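Local atomic coordinates of putative tRNA (Adenine(37)-N6)-methyltransferase (Pseudomonas aeruginosa, PDB entry 7BU1), a protein that probably methylates the threonylcarbamoyl-modified adenosine beside the anticodon of certain tRNAs, with S-adenosylmethionine as methyl donor. Residues W63-F68 with V133-P138; V109-G114 with W121-D126; Q182-L187 with R212-D217. All blocks are in the same frame, centred on the assembly; numbering follows the deposited sequence.

Strand 61-67 is the first of the contact strands met along the chain from the N terminus. Contact 1 closes a long loop when strand 132-138 pairs with it in antiparallel fashion. Contact 2 is nested inside that loop. It is the hairpin of strands 105-116 and 119-123, and strand 105-116 also lies beside strand 61-67. All four segments belong to one closed antiparallel barrel. The two contacts touch through Leu-64 and Leu-122, and both reach S-adenosylmethionine and the second subunit. Contact 3 follows in series and crosses neither. It ties helix 184-192 to the hairpin of strands 208-213 and 216-224. Its centre lies about 24 Å from that of contact 1 and 16 Å from that of contact 2.

Contact 1 (W63-F68 with V133-P138); sequences WLLFLF and VLDIKP. With SAM (S-adenosylmethionine), chain D.
Leu-64 and Ile-136 lie side by side on neighbouring antiparallel strands of the barrel. Leu-64 starts with CB facing Val-133 CG1 at 4.3 Å. Beyond it CG stands anti to the carbonyl carbon (chi1 -57°), which sends the tip alongside Ile-136. There the branches part: Leu-64 CD2 meets Ile-136 CG1 at 3.7 Å, and Leu-64 CD1 packs on Leu-122 CD1. Leu-41 of strand 38-43 also packs here. Trp-63, Leu-65, Asp-135 and Lys-137 lie on the other face of the sheet. Trp-63 N and O both bond Lys-137, and Trp-63 N reaches Lys-137 O at 2.6 Å. A classic beta bulge follows. Two residues, Leu-134 and Asp-135, sit opposite the one residue Leu-65, whose O takes Leu-134 N at 2.7 Å and, weakly, Asp-135 N at 3.3 Å. Past the bulge, Leu-67 crosses Leu-134 at about a right angle, and Leu-67 CD2 is 3.8 Å from Leu-134 CD1. The 63-68 segment then runs to S-adenosylmethionine, where Phe-68 CD1 comes to 3.5 Å from the adenine N3. Trp-63 NE1 bonds Asp-144, and its ring meets Trp-63 of the second subunit edge to face. Pro-138 O bonds Arg-97 of that subunit. The chemistry is thus divided: the face of Leu-64, Val-133 and Ile-136 is apolar and turned into the barrel, while that of Trp-63, Leu-65, Asp-135 and Lys-137 is mixed and meets the second subunit.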
loop_
_atom_site.group_PDB
_atom_site.type_symbol
_atom_site.label_atom_id
_atom_site.label_comp_id
_atom_site.label_asym_id
_atom_site.label_seq_id
_atom_site.Cartn_x
_atom_site.Cartn_y
_atom_site.Cartn_z
ATOM N N TRP B 63 5.886 2.604 3.541
ATOM C CA TRP B 63 5.439 1.306 3.076
ATOM C C TRP B 63 6.657 0.462 2.753
ATOM O O TRP B 63 7.651 0.963 2.221
ATOM C CB TRP B 63 4.576 1.431 1.817
ATOM C CG TRP B 63 3.248 2.086 2.012
ATOM C CD1 TRP B 63 2.928 3.398 1.758
ATOM C CD2 TRP B 63 2.051 1.465 2.480
ATOM N NE1 TRP B 63 1.604 3.625 2.061
ATOM C CE2 TRP B 63 1.047 2.456 2.508
ATOM C CE3 TRP B 63 1.733 0.171 2.903
ATOM C CZ2 TRP B 63 -0.256 2.184 2.925
ATOM C CZ3 TRP B 63 0.437 -0.094 3.321
ATOM C CH2 TRP B 63 -0.539 0.905 3.323
ATOM N N LEU B 64 6.575 -0.821 3.074
ATOM C CA LEU B 64 7.553 -1.805 2.638
ATOM C C LEU B 64 6.815 -2.858 1.825
ATOM O O LEU B 64 5.853 -3.464 2.312
ATOM C CB LEU B 64 8.279 -2.450 3.825
ATOM C CG LEU B 64 9.026 -1.548 4.816
ATOM C CD1 LEU B 64 9.656 -2.389 5.926
ATOM C CD2 LEU B 64 10.083 -0.666 4.122
ATOM N N LEU B 65 7.219 -3.025 0.572
ATOM C CA LEU B 65 6.831 -4.188 -0.212
ATOM C C LEU B 65 7.886 -5.262 0.011
ATOM O O LEU B 65 9.088 -4.984 -0.104
ATOM C CB LEU B 65 6.720 -3.848 -1.696
ATOM C CG LEU B 65 5.740 -2.739 -2.067
ATOM C CD1 LEU B 65 5.677 -2.584 -3.568
ATOM C CD2 LEU B 65 4.372 -3.047 -1.514
ATOM N N PHE B 66 7.448 -6.472 0.359
ATOM C CA PHE B 66 8.377 -7.516 0.756
ATOM C C PHE B 66 7.915 -8.874 0.241
ATOM O O PHE B 66 6.801 -9.037 -0.261
ATOM C CB PHE B 66 8.546 -7.546 2.278
ATOM C CG PHE B 66 7.263 -7.797 3.031
ATOM C CD1 PHE B 66 6.399 -6.750 3.330
ATOM C CD2 PHE B 66 6.933 -9.074 3.461
ATOM C CE1 PHE B 66 5.225 -6.973 4.036
ATOM C CE2 PHE B 66 5.758 -9.306 4.174
ATOM C CZ PHE B 66 4.904 -8.257 4.457
ATOM N N LEU B 67 8.787 -9.862 0.392
ATOM C CA LEU B 67 8.483 -11.237 0.029
ATOM C C LEU B 67 8.147 -12.039 1.282
ATOM O O LEU B 67 8.886 -11.993 2.273
ATOM C CB LEU B 67 9.671 -11.879 -0.683
ATOM C CG LEU B 67 9.994 -11.386 -2.082
ATOM C CD1 LEU B 67 11.143 -12.202 -2.640
ATOM C CD2 LEU B 67 8.762 -11.479 -2.967
ATOM N N PHE B 68 7.036 -12.780 1.224
ATOM C CA PHE B 68 6.626 -13.708 2.282
ATOM C C PHE B 68 7.480 -14.970 2.185
ATOM O O PHE B 68 7.019 -16.040 1.784
ATOM C CB PHE B 68 5.156 -14.079 2.147
ATOM C CG PHE B 68 4.193 -12.982 2.503
ATOM C CD1 PHE B 68 4.057 -12.551 3.811
ATOM C CD2 PHE B 68 3.379 -12.422 1.528
ATOM C CE1 PHE B 68 3.143 -11.560 4.137
ATOM C CE2 PHE B 68 2.469 -11.436 1.846
ATOM C CZ PHE B 68 2.351 -11.001 3.154
ATOM N N VAL B 133 13.097 -7.380 1.532
ATOM C CA VAL B 133 12.313 -6.202 1.166
ATOM C C VAL B 133 12.627 -5.789 -0.271
ATOM O O VAL B 133 13.794 -5.602 -0.637
ATOM C CB VAL B 133 12.555 -5.046 2.151
ATOM C CG1 VAL B 133 11.768 -3.821 1.724
ATOM C CG2 VAL B 133 12.129 -5.472 3.542
ATOM N N LEU B 134 11.581 -5.614 -1.074
ATOM C CA LEU B 134 11.736 -5.246 -2.472
ATOM C C LEU B 134 11.714 -3.743 -2.707
ATOM O O LEU B 134 12.250 -3.290 -3.726
ATOM C CB LEU B 134 10.631 -5.883 -3.318
ATOM C CG LEU B 134 10.418 -7.383 -3.148
ATOM C CD1 LEU B 134 9.235 -7.843 -3.988
ATOM C CD2 LEU B 134 11.684 -8.155 -3.500
ATOM N N ASP B 135 11.103 -2.963 -1.813
ATOM C CA ASP B 135 10.878 -1.550 -2.080
ATOM C C ASP B 135 10.562 -0.814 -0.782
ATOM O O ASP B 135 10.021 -1.394 0.166
ATOM C CB ASP B 135 9.733 -1.368 -3.083
ATOM C CG ASP B 135 9.659 0.044 -3.652
ATOM O OD1 ASP B 135 10.408 0.933 -3.200
ATOM O OD2 ASP B 135 8.830 0.271 -4.552
ATOM N N ILE B 136 10.894 0.476 -0.761
ATOM C CA ILE B 136 10.512 1.397 0.305
ATOM C C ILE B 136 9.749 2.536 -0.347
ATOM O O ILE B 136 10.231 3.123 -1.320
ATOM C CB ILE B 136 11.724 1.957 1.067
ATOM C CG1 ILE B 136 12.527 0.856 1.749
ATOM C CG2 ILE B 136 11.273 3.005 2.087
ATOM C CD1 ILE B 136 13.986 1.241 1.952
ATOM N N LYS B 137 8.548 2.823 0.157
ATOM C CA LYS B 137 7.740 3.920 -0.362
ATOM C C LYS B 137 7.331 4.810 0.805
ATOM O O LYS B 137 6.851 4.302 1.837
ATOM C CB LYS B 137 6.489 3.430 -1.100
ATOM C CG LYS B 137 6.726 2.762 -2.446
ATOM C CD LYS B 137 5.528 1.884 -2.821
ATOM C CE LYS B 137 5.546 1.451 -4.284
ATOM N NZ LYS B 137 6.927 1.324 -4.814
ATOM N N PRO B 138 7.479 6.125 0.687
ATOM C CA PRO B 138 6.994 7.004 1.752
ATOM C C PRO B 138 5.477 6.990 1.817
ATOM O O PRO B 138 4.792 7.046 0.792
ATOM C CB PRO B 138 7.517 8.382 1.338
ATOM C CG PRO B 138 7.626 8.302 -0.136
ATOM C CD PRO B 138 8.051 6.884 -0.436
HETATM N N SAM D . 0.546 -6.226 6.452
HETATM C CA SAM D . 1.065 -7.285 5.564
HETATM C C SAM D . 0.251 -7.332 4.265
HETATM O O SAM D . 0.840 -7.735 3.245
HETATM O OXT SAM D . -0.934 -6.948 4.307
HETATM C CB SAM D . 1.044 -8.664 6.247
HETATM C CG SAM D . -0.394 -9.096 6.561
HETATM S SD SAM D . -0.401 -10.791 7.252
HETATM C CE SAM D . -2.090 -11.318 7.453
HETATM C "C5'" SAM D . 0.350 -10.815 8.912
HETATM C "C4'" SAM D . 1.325 -11.974 8.980
HETATM O "O4'" SAM D . 2.408 -11.693 8.095
HETATM C "C3'" SAM D . 2.078 -11.905 10.261
HETATM O "O3'" SAM D . 1.313 -12.389 11.355
HETATM C "C2'" SAM D . 3.256 -12.796 9.977
HETATM O "O2'" SAM D . 3.025 -14.124 10.442
HETATM C "C1'" SAM D . 3.250 -12.802 8.444
HETATM N N9 SAM D . 4.602 -12.640 7.910
HETATM C C8 SAM D . 5.395 -11.610 8.185
HETATM N N7 SAM D . 6.542 -11.807 7.547
HETATM C C5 SAM D . 6.452 -12.956 6.877
HETATM C C6 SAM D . 7.320 -13.583 6.083
HETATM N N6 SAM D . 8.504 -12.989 5.899
HETATM N N1 SAM D . 7.017 -14.749 5.501
HETATM C C2 SAM D . 5.762 -15.315 5.732
HETATM N N3 SAM D . 4.874 -14.628 6.564
HETATM C C4 SAM D . 5.245 -13.470 7.108
#

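Contact 2 (V109-G114 with W121-D126). With SAM (S-adenosylmethionine), chain D.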
loop_
_atom_site.group_PDB
_atom_site.type_symbol
_atom_site.label_atom_id
_atom_site.label_comp_id
_atom_site.label_asym_id
_atom_site.label_seq_id
_atom_site.Cartn_x
_atom_site.Cartn_y
_atom_site.Cartn_z
ATOM N N VAL B 109 2.711 -0.834 6.333
ATOM C CA VAL B 109 3.135 0.510 6.681
ATOM C C VAL B 109 3.647 0.465 8.111
ATOM O O VAL B 109 2.931 0.052 9.030
ATOM C CB VAL B 109 2.009 1.541 6.501
ATOM C CG1 VAL B 109 0.737 1.083 7.161
ATOM C CG2 VAL B 109 2.457 2.902 7.029
ATOM N N VAL B 110 4.899 0.872 8.294
ATOM C CA VAL B 110 5.551 0.873 9.591
ATOM C C VAL B 110 6.064 2.280 9.862
ATOM O O VAL B 110 6.255 3.085 8.948
ATOM C CB VAL B 110 6.703 -0.153 9.663
ATOM C CG1 VAL B 110 6.160 -1.547 9.461
ATOM C CG2 VAL B 110 7.776 0.162 8.622
ATOM N N ARG B 111 6.264 2.580 11.139
ATOM C CA ARG B 111 6.818 3.867 11.515
ATOM C C ARG B 111 8.307 3.889 11.215
ATOM O O ARG B 111 9.008 2.895 11.422
ATOM C CB ARG B 111 6.588 4.159 12.997
ATOM C CG ARG B 111 7.095 5.533 13.401
ATOM C CD ARG B 111 6.898 5.809 14.869
ATOM N NE ARG B 111 5.595 6.410 15.127
ATOM C CZ ARG B 111 5.306 7.689 14.905
ATOM N NH1 ARG B 111 6.231 8.507 14.411
ATOM N NH2 ARG B 111 4.093 8.155 15.176
ATOM N N LEU B 112 8.779 5.020 10.696
ATOM C CA LEU B 112 10.202 5.240 10.471
ATOM C C LEU B 112 10.744 6.053 11.640
ATOM O O LEU B 112 10.398 7.228 11.804
ATOM C CB LEU B 112 10.457 5.947 9.144
ATOM C CG LEU B 112 11.921 6.325 8.913
ATOM C CD1 LEU B 112 12.805 5.078 8.892
ATOM C CD2 LEU B 112 12.079 7.144 7.624
ATOM N N GLU B 113 11.585 5.424 12.458
ATOM C CA GLU B 113 12.155 6.110 13.607
ATOM C C GLU B 113 13.400 6.902 13.252
ATOM O O GLU B 113 13.620 7.982 13.803
ATOM C CB GLU B 113 12.493 5.098 14.703
ATOM C CG GLU B 113 11.311 4.283 15.147
ATOM C CD GLU B 113 11.561 3.578 16.456
ATOM O OE1 GLU B 113 10.691 3.676 17.356
ATOM O OE2 GLU B 113 12.632 2.935 16.586
ATOM N N GLY B 114 14.184 6.418 12.307
ATOM C CA GLY B 114 15.407 7.087 11.915
ATOM C C GLY B 114 16.075 6.239 10.862
ATOM O O GLY B 114 15.647 5.115 10.577
ATOM N N TRP B 121 15.630 2.267 10.788
ATOM C CA TRP B 121 15.116 1.831 12.085
ATOM C C TRP B 121 13.593 1.875 12.055
ATOM O O TRP B 121 13.003 2.952 11.927
ATOM C CB TRP B 121 15.653 2.710 13.208
ATOM C CG TRP B 121 17.136 2.739 13.242
ATOM C CD1 TRP B 121 17.968 3.552 12.507
ATOM C CD2 TRP B 121 17.984 1.915 14.042
ATOM N NE1 TRP B 121 19.280 3.278 12.812
ATOM C CE2 TRP B 121 19.317 2.278 13.752
ATOM C CE3 TRP B 121 17.749 0.913 14.977
ATOM C CZ2 TRP B 121 20.407 1.665 14.369
ATOM C CZ3 TRP B 121 18.836 0.305 15.593
ATOM C CH2 TRP B 121 20.145 0.684 15.288
ATOM N N LEU B 122 12.962 0.718 12.187
ATOM C CA LEU B 122 11.521 0.599 12.040
ATOM C C LEU B 122 10.851 0.279 13.374
ATOM O O LEU B 122 11.460 -0.303 14.280
ATOM C CB LEU B 122 11.176 -0.472 11.003
ATOM C CG LEU B 122 11.990 -0.388 9.706
ATOM C CD1 LEU B 122 11.628 -1.537 8.774
ATOM C CD2 LEU B 122 11.806 0.963 9.007
ATOM N N SER B 123 9.582 0.678 13.481
ATOM C CA SER B 123 8.775 0.480 14.677
ATOM C C SER B 123 7.354 0.103 14.273
ATOM O O SER B 123 6.848 0.555 13.244
ATOM C CB SER B 123 8.783 1.747 15.556
ATOM O OG SER B 123 7.561 1.916 16.247
ATOM N N GLY B 124 6.708 -0.715 15.102
ATOM C CA GLY B 124 5.348 -1.159 14.828
ATOM C C GLY B 124 5.242 -2.105 13.653
ATOM O O GLY B 124 4.268 -2.035 12.889
ATOM N N ILE B 125 6.209 -3.008 13.509
ATOM C CA ILE B 125 6.313 -3.892 12.362
ATOM C C ILE B 125 5.516 -5.169 12.594
ATOM O O ILE B 125 5.295 -5.610 13.724
ATOM C CB ILE B 125 7.788 -4.230 12.068
ATOM C CG1 ILE B 125 8.368 -5.069 13.209
ATOM C CG2 ILE B 125 8.605 -2.959 11.872
ATOM C CD1 ILE B 125 9.769 -5.541 12.961
ATOM N N ASP B 126 5.135 -5.811 11.490
ATOM C CA ASP B 126 4.494 -7.118 11.504
ATOM C C ASP B 126 5.308 -8.120 10.693
ATOM O O ASP B 126 4.757 -9.076 10.151
ATOM C CB ASP B 126 3.061 -7.034 10.977
ATOM C CG ASP B 126 2.984 -6.509 9.538
ATOM O OD1 ASP B 126 3.943 -5.855 9.085
ATOM O OD2 ASP B 126 1.963 -6.749 8.854
HETATM N N SAM D . 0.546 -6.226 6.452
HETATM C CA SAM D . 1.065 -7.285 5.564
HETATM C C SAM D . 0.251 -7.332 4.265
HETATM O O SAM D . 0.840 -7.735 3.245
HETATM O OXT SAM D . -0.934 -6.948 4.307
HETATM C CB SAM D . 1.044 -8.664 6.247
HETATM C CG SAM D . -0.394 -9.096 6.561
HETATM S SD SAM D . -0.401 -10.791 7.252
HETATM C CE SAM D . -2.090 -11.318 7.453
HETATM C "C5'" SAM D . 0.350 -10.815 8.912
HETATM C "C4'" SAM D . 1.325 -11.974 8.980
HETATM O "O4'" SAM D . 2.408 -11.693 8.095
HETATM C "C3'" SAM D . 2.078 -11.905 10.261
HETATM O "O3'" SAM D . 1.313 -12.389 11.355
HETATM C "C2'" SAM D . 3.256 -12.796 9.977
HETATM O "O2'" SAM D . 3.025 -14.124 10.442
HETATM C "C1'" SAM D . 3.250 -12.802 8.444
HETATM N N9 SAM D . 4.602 -12.640 7.910
HETATM C C8 SAM D . 5.395 -11.610 8.185
HETATM N N7 SAM D . 6.542 -11.807 7.547
HETATM C C5 SAM D . 6.452 -12.956 6.877
HETATM C C6 SAM D . 7.320 -13.583 6.083
HETATM N N6 SAM D . 8.504 -12.989 5.899
HETATM N N1 SAM D . 7.017 -14.749 5.501
HETATM C C2 SAM D . 5.762 -15.315 5.732
HETATM N N3 SAM D . 4.874 -14.628 6.564
HETATM C C4 SAM D . 5.245 -13.470 7.108
#
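Val-110 turns CG1 anti to its carbonyl carbon (chi1 -62°), and in the beta hairpin of strands 105-116 and 119-123 this sets Val-110 CG1 against Ile-125 CG2 at 3.7 Å. The same rotation places Val-110 CG2 between the backbone N and carbonyl carbon, where it meets Leu-122 CD2 at 4.1 Å. Both partner side chains cross Val-110 at a slant. Glu-113 has CG anti to its carbonyl carbon (chi1 -57°) and an extended chain beyond, which carries its carboxylate past Ser-123. The hairpin is part of the barrel. Arg-111 and Ser-123 are a hydrogen-bonded pair: Arg-111 N gives to Ser-123 O at 3.0 Å, in the carbonyl plane, and Ser-123 N returns a bond to Arg-111 O. Nearer the turn, Glu-113 N gives to Trp-121 O at 2.9 Å, approached almost straight down the carbonyl bond. Trp-121 N gives to Gly-114 O, and the edge of the Trp-121 ring lies near that same oxygen.

Leu-112 and Leu-122 are a non-hydrogen-bonded pair, and Leu-112 CD1 is 4.2 Å from Leu-122 CD2. Leu-41 and Ile-17 also pack on Leu-122, so this face belongs to the apolar barrel interior. The opposite face carries Arg-111, Ser-123 and Trp-121. Ser-123 OG bonds Pro-35 O. Arg-111 bends away at chi3 and pairs with Asp-148 of the second subunit. Glu-113 reaches across the hairpin: Glu-113 OE1 passes Ser-123 CB at 3.3 Å, while OE2 forms a salt bridge with Arg-38. The segment after the strand leads to the cofactor. Asp-126 is gripped at both oxygens: OD1 bonds Ser-108 OG, and Asp-126 OD2 accepts from the amino N of S-adenosylmethionine at 2.8 Å.

Contact 3 (Q182-L187 with R212-D217); sequences QPVAEL and RLWDLD
The start of helix 184-192 packs against a beta hairpin in the C-terminal part of the chain, and Gln-182, Val-184 and Leu-187 meet Leu-213, Trp-214 and Leu-216 there. The hairpin joins strands 208-213 and 216-224 through a type II' turn from Leu-213 to Leu-216. Leu-213 and Leu-216 are bonded N to O in both directions, and the Leu-216 N to Leu-213 O bond measures 2.8 Å. Trp-214 is the second residue of the turn and has a positive phi (56°). Its indole takes a large share of the contact.

Gln-182 lies over one face of the Trp-214 indole. Its chain bends at chi2 (-77°), which turns the amide outward, so that it lies above the CZ2-CH2 rim rather than over the ring centre. Gln-182 CG makes a CH-pi contact 4.0 Å from the centroid of the Trp-214 six-membered ring. Further out, Gln-182 CD stands above Trp-214 CZ2 at 3.2 Å, and Gln-182 NE2 is 3.3 Å from Trp-214 CH2. Amide and ring planes are 25° apart. Gln-182 OE1 also has a weak bond from Arg-38.

The helix adds apolar contacts. Leu-187 comes obliquely, with Leu-187 CD2 3.8 Å from Trp-214 NE1 and 4.2 Å from Leu-213 CD2. Pro-183 sits at the N-cap, and its O accepts from Leu-187 N, which anchors the first turn. Leu-180 of helix 167-180 packs on Trp-214 too, and Leu-216 also packs on His-176 and Arg-179 of that helix. The hairpin therefore touches both helices. Val-184 and Leu-216 approach tip to tip: Leu-216 CD1 meets both methyls of Val-184, CG1 and CG2, at 3.9 Å each.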
loop_
_atom_site.group_PDB
_atom_site.type_symbol
_atom_site.label_atom_id
_atom_site.label_comp_id
_atom_site.label_asym_id
_atom_site.label_seq_id
_atom_site.Cartn_x
_atom_site.Cartn_y
_atom_site.Cartn_z
ATOM N N GLN B 182 16.248 -2.938 24.028
ATOM C CA GLN B 182 14.946 -3.045 23.397
ATOM C C GLN B 182 13.855 -2.971 24.453
ATOM O O GLN B 182 14.048 -3.447 25.581
ATOM C CB GLN B 182 14.812 -4.362 22.623
ATOM C CG GLN B 182 15.846 -4.535 21.542
ATOM C CD GLN B 182 15.524 -3.716 20.310
ATOM O OE1 GLN B 182 14.489 -3.057 20.238
ATOM N NE2 GLN B 182 16.414 -3.754 19.331
ATOM N N PRO B 183 12.712 -2.377 24.132
ATOM C CA PRO B 183 11.617 -2.344 25.106
ATOM C C PRO B 183 10.940 -3.706 25.195
ATOM O O PRO B 183 9.824 -3.909 24.711
ATOM C CB PRO B 183 10.690 -1.251 24.557
ATOM C CG PRO B 183 10.948 -1.233 23.100
ATOM C CD PRO B 183 12.372 -1.674 22.884
ATOM N N VAL B 184 11.629 -4.638 25.855
ATOM C CA VAL B 184 11.190 -6.029 25.908
ATOM C C VAL B 184 9.831 -6.144 26.595
ATOM O O VAL B 184 8.927 -6.834 26.108
ATOM C CB VAL B 184 12.257 -6.887 26.613
ATOM C CG1 VAL B 184 11.665 -8.198 27.091
ATOM C CG2 VAL B 184 13.442 -7.126 25.685
ATOM N N ALA B 185 9.666 -5.465 27.732
ATOM C CA ALA B 185 8.429 -5.593 28.503
ATOM C C ALA B 185 7.231 -5.074 27.717
ATOM O O ALA B 185 6.184 -5.731 27.646
ATOM C CB ALA B 185 8.558 -4.843 29.832
ATOM N N GLU B 186 7.382 -3.906 27.086
ATOM C CA GLU B 186 6.281 -3.344 26.311
ATOM C C GLU B 186 5.952 -4.221 25.105
ATOM O O GLU B 186 4.772 -4.419 24.783
ATOM C CB GLU B 186 6.617 -1.918 25.889
ATOM C CG GLU B 186 6.900 -1.000 27.065
ATOM C CD GLU B 186 8.385 -0.867 27.384
ATOM O OE1 GLU B 186 9.087 -1.902 27.499
ATOM O OE2 GLU B 186 8.850 0.286 27.523
ATOM N N LEU B 187 6.978 -4.758 24.426
ATOM C CA LEU B 187 6.724 -5.636 23.289
ATOM C C LEU B 187 5.972 -6.885 23.724
ATOM O O LEU B 187 5.001 -7.290 23.075
ATOM C CB LEU B 187 8.032 -6.027 22.600
ATOM C CG LEU B 187 7.864 -6.997 21.415
ATOM C CD1 LEU B 187 6.910 -6.438 20.372
ATOM C CD2 LEU B 187 9.192 -7.345 20.767
ATOM N N ARG B 212 9.177 -17.035 20.950
ATOM C CA ARG B 212 10.521 -16.497 20.889
ATOM C C ARG B 212 10.435 -15.049 20.421
ATOM O O ARG B 212 9.829 -14.767 19.382
ATOM C CB ARG B 212 11.392 -17.331 19.956
ATOM C CG ARG B 212 12.858 -16.980 20.024
ATOM C CD ARG B 212 13.703 -18.097 19.457
ATOM N NE ARG B 212 15.043 -18.097 20.033
ATOM C CZ ARG B 212 15.391 -18.790 21.112
ATOM N NH1 ARG B 212 14.493 -19.543 21.742
ATOM N NH2 ARG B 212 16.641 -18.730 21.560
ATOM N N LEU B 213 11.000 -14.132 21.207
ATOM C CA LEU B 213 11.151 -12.734 20.819
ATOM C C LEU B 213 12.603 -12.335 21.029
ATOM O O LEU B 213 13.137 -12.515 22.129
ATOM C CB LEU B 213 10.229 -11.819 21.630
ATOM C CG LEU B 213 8.720 -11.974 21.421
ATOM C CD1 LEU B 213 7.949 -11.332 22.586
ATOM C CD2 LEU B 213 8.281 -11.385 20.076
ATOM N N TRP B 214 13.225 -11.765 19.995
ATOM C CA TRP B 214 14.675 -11.472 19.989
ATOM C C TRP B 214 15.383 -12.797 20.266
ATOM O O TRP B 214 15.097 -13.783 19.570
ATOM C CB TRP B 214 15.010 -10.351 20.973
ATOM C CG TRP B 214 14.293 -9.039 20.759
ATOM C CD1 TRP B 214 13.340 -8.480 21.571
ATOM C CD2 TRP B 214 14.501 -8.110 19.685
ATOM N NE1 TRP B 214 12.940 -7.266 21.058
ATOM C CE2 TRP B 214 13.635 -7.019 19.902
ATOM C CE3 TRP B 214 15.329 -8.100 18.559
ATOM C CZ2 TRP B 214 13.569 -5.924 19.029
ATOM C CZ3 TRP B 214 15.267 -7.004 17.682
ATOM C CH2 TRP B 214 14.394 -5.932 17.927
ATOM N N ASP B 215 16.276 -12.873 21.255
ATOM C CA ASP B 215 16.899 -14.126 21.665
ATOM C C ASP B 215 16.267 -14.692 22.935
ATOM O O ASP B 215 16.902 -15.481 23.645
ATOM C CB ASP B 215 18.404 -13.944 21.857
ATOM C CG ASP B 215 18.746 -12.824 22.819
ATOM O OD1 ASP B 215 17.818 -12.159 23.329
ATOM O OD2 ASP B 215 19.953 -12.600 23.062
ATOM N N LEU B 216 15.027 -14.313 23.228
ATOM C CA LEU B 216 14.356 -14.694 24.459
ATOM C C LEU B 216 13.254 -15.715 24.208
ATOM O O LEU B 216 12.658 -15.770 23.129
ATOM C CB LEU B 216 13.750 -13.466 25.143
ATOM C CG LEU B 216 14.684 -12.266 25.257
ATOM C CD1 LEU B 216 13.881 -11.002 25.501
ATOM C CD2 LEU B 216 15.699 -12.503 26.359
ATOM N N ASP B 217 12.958 -16.482 25.250
ATOM C CA ASP B 217 11.788 -17.347 25.317
ATOM C C ASP B 217 10.865 -16.765 26.370
ATOM O O ASP B 217 11.268 -16.603 27.528
ATOM C CB ASP B 217 12.161 -18.781 25.687
ATOM C CG ASP B 217 12.990 -19.457 24.632
ATOM O OD1 ASP B 217 12.579 -19.440 23.454
ATOM O OD2 ASP B 217 14.048 -20.015 24.984
#